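Local structure of F420-dependent methylenetetrahydromethanopterin dehydrogenase (Methanopyrus kandleri, 3IQF) at residues L125-E130 with E219-E224. The protein catalyses the reversible reduction of methenyl-tetrahydromethanopterin to methylene-tetrahydromethanopterin with reduced coenzyme F420, a step of methanogenesis from carbon dioxide. Residues are numbered along the deposited sequence; the frame is centred on the assembly and turned at random.
Sequences LGARRE and EGCFVE. With E4M (1-{4-[(6S,6aR,7R)-3-amino-6,7-dimethyl-1-oxo-1,2,5,6,6a,7-hexahydro-8H-imidazo[1,5-f]pteridin-10-ium-8-yl]phenyl}-1-deoxy-5-O-{5-O-[(S)-{[(1S)-1,3-dicarboxypropyl]oxy}(hydroxy)phosphoryl]-alpha-D-ribofuranosyl}-D-ribitol), chain M.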
ATOM      1  N   LEU A 125      18.391 -11.284 -14.858  1.00 25.48           N
ATOM      2  CA  LEU A 125      16.958 -11.205 -15.103  1.00 25.86           C
ATOM      3  C   LEU A 125      16.441 -12.414 -15.914  1.00 25.86           C
ATOM      4  O   LEU A 125      17.196 -13.310 -16.284  1.00 25.04           O
ATOM      5  CB  LEU A 125      16.594  -9.862 -15.768  1.00 26.02           C
ATOM      6  CG  LEU A 125      17.385  -9.370 -16.990  1.00 26.84           C
ATOM      7  CD1 LEU A 125      17.228 -10.340 -18.145  1.00 28.67           C
ATOM      8  CD2 LEU A 125      16.930  -7.970 -17.389  1.00 27.39           C
ATOM      9  N   GLY A 126      15.135 -12.413 -16.181  1.00 25.71           N
ATOM     10  CA  GLY A 126      14.431 -13.549 -16.764  1.00 25.77           C
ATOM     11  C   GLY A 126      14.431 -13.454 -18.278  1.00 25.62           C
ATOM     12  O   GLY A 126      13.414 -13.146 -18.912  1.00 25.75           O
ATOM     13  N   ALA A 127      15.588 -13.702 -18.856  1.00 25.67           N
ATOM     14  CA  ALA A 127      15.840 -13.413 -20.280  1.00 25.65           C
ATOM     15  C   ALA A 127      15.343 -14.532 -21.238  1.00 25.16           C
ATOM     16  O   ALA A 127      16.138 -15.256 -21.878  1.00 26.03           O
ATOM     17  CB  ALA A 127      17.359 -13.123 -20.493  1.00 26.43           C
ATOM     18  N   ARG A 128      14.017 -14.649 -21.329  1.00 24.30           N
ATOM     19  CA  ARG A 128      13.359 -15.520 -22.285  1.00 23.80           C
ATOM     20  C   ARG A 128      12.480 -14.636 -23.156  1.00 23.76           C
ATOM     21  O   ARG A 128      11.786 -13.750 -22.636  1.00 24.22           O
ATOM     22  CB  ARG A 128      12.489 -16.553 -21.563  1.00 23.81           C
ATOM     23  CG  ARG A 128      13.255 -17.656 -20.838  1.00 24.78           C
ATOM     24  CD  ARG A 128      13.946 -18.581 -21.820  1.00 24.43           C
ATOM     25  NE  ARG A 128      14.292 -19.845 -21.207  1.00 22.36           N
ATOM     26  CZ  ARG A 128      14.697 -20.914 -21.858  1.00 21.84           C
ATOM     27  NH1 ARG A 128      14.949 -22.006 -21.162  1.00 23.82           N
ATOM     28  NH2 ARG A 128      14.846 -20.912 -23.184  1.00 22.83           N
ATOM     29  N   ARG A 129      12.534 -14.848 -24.475  1.00 23.63           N
ATOM     30  CA  ARG A 129      11.832 -13.969 -25.450  1.00 23.63           C
ATOM     31  C   ARG A 129      10.334 -13.805 -25.170  1.00 23.07           C
ATOM     32  O   ARG A 129       9.768 -12.775 -25.436  1.00 22.95           O
ATOM     33  CB  ARG A 129      12.019 -14.528 -26.877  1.00 23.45           C
ATOM     34  CG  ARG A 129      11.340 -13.677 -27.976  1.00 24.33           C
ATOM     35  CD  ARG A 129      11.740 -14.131 -29.393  1.00 25.09           C
ATOM     36  NE  ARG A 129      13.190 -14.152 -29.526  1.00 25.68           N
ATOM     37  CZ  ARG A 129      13.934 -15.253 -29.649  1.00 29.17           C
ATOM     38  NH1 ARG A 129      15.243 -15.128 -29.728  1.00 31.01           N
ATOM     39  NH2 ARG A 129      13.401 -16.476 -29.713  1.00 28.69           N
ATOM     40  N   GLU A 130       9.705 -14.852 -24.644  1.00 23.47           N
ATOM     41  CA  GLU A 130       8.254 -14.865 -24.416  1.00 24.06           C
ATOM     42  C   GLU A 130       7.839 -13.908 -23.292  1.00 23.78           C
ATOM     43  O   GLU A 130       6.663 -13.504 -23.196  1.00 24.79           O
ATOM     44  CB  GLU A 130       7.787 -16.296 -24.066  1.00 23.89           C
ATOM     45  CG  GLU A 130       8.105 -17.361 -25.114  1.00 24.63           C
ATOM     46  CD  GLU A 130       9.497 -18.029 -24.941  1.00 25.07           C
ATOM     47  OE1 GLU A 130       9.703 -19.136 -25.473  1.00 24.25           O
ATOM     48  OE2 GLU A 130      10.390 -17.434 -24.294  1.00 24.79           O
ATOM     49  N   GLU A 219      17.479 -21.009 -13.388  1.00 25.35           N
ATOM     50  CA  GLU A 219      16.612 -22.155 -13.643  1.00 25.18           C
ATOM     51  C   GLU A 219      15.744 -21.914 -14.884  1.00 24.65           C
ATOM     52  O   GLU A 219      15.683 -22.744 -15.779  1.00 24.52           O
ATOM     53  CB  GLU A 219      15.715 -22.471 -12.440  1.00 25.68           C
ATOM     54  CG  GLU A 219      14.878 -23.744 -12.628  1.00 27.37           C
ATOM     55  CD  GLU A 219      13.824 -23.947 -11.539  1.00 31.89           C
ATOM     56  OE1 GLU A 219      14.016 -23.443 -10.408  1.00 31.30           O
ATOM     57  OE2 GLU A 219      12.806 -24.616 -11.818  1.00 35.56           O
ATOM     58  N   GLY A 220      15.092 -20.769 -14.952  1.00 24.24           N
ATOM     59  CA  GLY A 220      14.196 -20.488 -16.076  1.00 24.46           C
ATOM     60  C   GLY A 220      14.892 -20.313 -17.420  1.00 24.81           C
ATOM     61  O   GLY A 220      14.340 -20.646 -18.480  1.00 24.99           O
ATOM     62  N   CYS A 221      16.109 -19.794 -17.410  1.00 25.25           N
ATOM     63  CA  CYS A 221      16.806 -19.514 -18.680  1.00 25.72           C
ATOM     64  C   CYS A 221      17.693 -20.630 -19.168  1.00 26.14           C
ATOM     65  O   CYS A 221      17.853 -20.773 -20.391  1.00 26.34           O
ATOM     66  CB  CYS A 221      17.655 -18.266 -18.559  1.00 25.41           C
ATOM     67  SG  CYS A 221      16.665 -16.833 -18.439  1.00 25.43           S
ATOM     68  N   PHE A 222      18.280 -21.396 -18.240  1.00 26.68           N
ATOM     69  CA  PHE A 222      19.305 -22.385 -18.588  1.00 27.15           C
ATOM     70  C   PHE A 222      18.980 -23.840 -18.252  1.00 27.95           C
ATOM     71  O   PHE A 222      19.636 -24.751 -18.777  1.00 27.47           O
ATOM     72  CB  PHE A 222      20.640 -22.029 -17.912  1.00 27.68           C
ATOM     73  CG  PHE A 222      21.199 -20.679 -18.319  1.00 27.84           C
ATOM     74  CD1 PHE A 222      21.541 -20.429 -19.636  1.00 29.24           C
ATOM     75  CD2 PHE A 222      21.411 -19.696 -17.387  1.00 28.83           C
ATOM     76  CE1 PHE A 222      22.057 -19.196 -20.018  1.00 30.24           C
ATOM     77  CE2 PHE A 222      21.930 -18.448 -17.755  1.00 29.47           C
ATOM     78  CZ  PHE A 222      22.254 -18.202 -19.065  1.00 29.35           C
ATOM     79  N   VAL A 223      18.004 -24.095 -17.385  1.00 27.93           N
ATOM     80  CA  VAL A 223      17.761 -25.485 -16.976  1.00 28.26           C
ATOM     81  C   VAL A 223      16.428 -25.964 -17.521  1.00 28.44           C
ATOM     82  O   VAL A 223      16.387 -26.990 -18.227  1.00 27.97           O
ATOM     83  CB  VAL A 223      17.736 -25.684 -15.447  1.00 28.73           C
ATOM     84  CG1 VAL A 223      17.517 -27.178 -15.126  1.00 28.67           C
ATOM     85  CG2 VAL A 223      19.024 -25.166 -14.820  1.00 29.34           C
ATOM     86  N   GLU A 224      15.352 -25.237 -17.189  1.00 27.78           N
ATOM     87  CA  GLU A 224      14.028 -25.606 -17.640  1.00 27.98           C
ATOM     88  C   GLU A 224      13.953 -25.397 -19.144  1.00 28.08           C
ATOM     89  O   GLU A 224      14.340 -24.357 -19.637  1.00 28.07           O
ATOM     90  CB  GLU A 224      12.949 -24.769 -16.950  1.00 28.00           C
ATOM     91  CG  GLU A 224      11.524 -25.047 -17.465  1.00 28.37           C
ATOM     92  CD  GLU A 224      11.084 -26.463 -17.188  1.00 30.45           C
ATOM     93  OE1 GLU A 224      10.725 -27.208 -18.146  1.00 27.83           O
ATOM     94  OE2 GLU A 224      11.116 -26.829 -16.000  1.00 30.78           O
TER
HETATM   95  N1  E4M M 284      20.176  -5.821 -16.899  0.90 42.17           N
HETATM   96  C2  E4M M 284      20.538  -6.252 -15.675  0.90 40.46           C
HETATM   97  N3  E4M M 284      20.833  -7.574 -15.478  0.90 42.84           N
HETATM   98  C4  E4M M 284      20.757  -8.480 -16.498  0.90 43.62           C
HETATM   99  N5  E4M M 284      20.246  -8.839 -18.893  0.90 43.51           N
HETATM  100  C6  E4M M 284      20.586  -8.257 -20.188  0.90 44.12           C
HETATM  101  C7  E4M M 284      19.616  -7.078 -20.340  0.90 42.89           C
HETATM  102  N8  E4M M 284      19.691  -6.222 -19.153  0.90 41.57           N
HETATM  103  C9  E4M M 284      20.460  -9.436 -21.198  0.90 44.81           C
HETATM  104  PA  E4M M 284      12.362 -21.769 -29.491  0.90 73.05           P
HETATM  105  C10 E4M M 284      20.679 -10.209 -19.007  0.90 42.35           C
HETATM  106  N10 E4M M 284      20.823 -10.617 -20.386  0.90 45.74           N
HETATM  107  C11 E4M M 284      20.690 -14.689 -21.535  0.90 45.99           C
HETATM  108  C12 E4M M 284      20.291 -13.694 -22.428  0.90 45.74           C
HETATM  109  C13 E4M M 284      20.326 -12.359 -22.040  0.90 43.93           C
HETATM  110  C14 E4M M 284      20.781 -11.990 -20.776  0.90 45.06           C
HETATM  111  C15 E4M M 284      21.196 -12.993 -19.867  0.90 43.89           C
HETATM  112  C16 E4M M 284      21.131 -14.330 -20.249  0.90 45.78           C
HETATM  113  O2A E4M M 284      13.043 -20.740 -30.402  0.90 71.41           O
HETATM  114  C1J E4M M 284      15.603 -18.557 -26.118  0.90 53.03           C
HETATM  115  O1A E4M M 284      10.853 -21.913 -29.644  0.90 70.42           O
HETATM  116  C2J E4M M 284      14.592 -17.455 -26.429  0.90 53.67           C
HETATM  117  O2J E4M M 284      14.813 -16.293 -25.634  0.90 51.84           O
HETATM  118  O3A E4M M 284      13.106 -23.074 -29.315  0.90 71.22           O
HETATM  119  C3J E4M M 284      13.235 -18.106 -26.221  0.90 55.00           C
HETATM  120  O3J E4M M 284      12.793 -18.025 -24.888  0.90 53.39           O
HETATM  121  C4A E4M M 284      20.363  -8.021 -17.761  0.90 43.38           C
HETATM  122  C4J E4M M 284      13.514 -19.567 -26.518  0.90 58.48           C
HETATM  123  O4J E4M M 284      14.903 -19.791 -26.266  0.90 56.49           O
HETATM  124  C5J E4M M 284      13.254 -19.870 -27.974  0.90 62.29           C
HETATM  125  O5J E4M M 284      12.496 -21.067 -28.038  0.90 68.62           O
HETATM  126  C7M E4M M 284      19.903  -6.226 -21.587  0.90 41.25           C
HETATM  127  C8A E4M M 284      20.079  -6.679 -17.941  0.90 41.96           C
HETATM  128  C9M E4M M 284      21.394  -9.246 -22.406  0.90 45.45           C
HETATM  129  NA2 E4M M 284      20.628  -5.350 -14.668  0.90 39.40           N
HETATM  130  OH4 E4M M 284      21.012  -9.703 -16.303  0.90 40.94           O
HETATM  131  CX1 E4M M 284      20.637 -16.150 -21.942  0.90 46.86           C
HETATM  132  CX2 E4M M 284      19.247 -16.598 -22.368  0.90 47.39           C
HETATM  133  OX2 E4M M 284      18.394 -16.738 -21.218  0.90 48.99           O
HETATM  134  CX3 E4M M 284      19.293 -17.963 -23.049  0.90 49.05           C
HETATM  135  OX3 E4M M 284      20.069 -17.963 -24.248  0.90 48.98           O
HETATM  136  CX4 E4M M 284      17.876 -18.417 -23.352  0.90 48.81           C
HETATM  137  OX4 E4M M 284      17.879 -19.837 -23.437  0.90 51.63           O
HETATM  138  CX5 E4M M 284      17.304 -17.823 -24.619  0.90 48.61           C
HETATM  139  OX5 E4M M 284      16.061 -18.496 -24.784  0.90 49.43           O
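Arg128 reaches the last turn of helix 197-223 because its CG lies anti to the carbonyl carbon, beside the backbone N (chi1 -72°), and its chain bends at chi2 (-69°), carrying the guanidinium to Gly220. There NE, 2.8 Å from Gly220 O, and NH1 of Arg128 both donate to that oxygen, which lies in the guanidinium plane. Arginine suits the place because its several N-H groups share one plane: NE and NH1 take Gly220 O side-on, while NH2 makes weak bonds to OX5 and O4J of the bound methenyl-tetrahydromethanopterin. Cys221 O lies over one guanidinium face. With an alanine in its place, Gly220 O would probably lose both of these donors, and OX5 and O4J their weak bonds. Small residues allow close approach: Cys221 SG lies 3.3 Å from Ala127 N, and the Ala127 methyl meets the ligand's phenyl ring. Ligand OX2 donates to Ala127 O (2.8 Å), OX4 to Cys221 O. A carboxylate suits a donating sugar hydroxyl, and Glu130 OE2 accepts from ribose O3J at 2.5 Å; Arg129 binds O2J through its backbone N-H. One wall of the substrate site thus joins the loop between strand 115-119 and helix 134-150 to helix 197-223, with Tyr230 of helix 227-257 in cation-pi contact with Arg128.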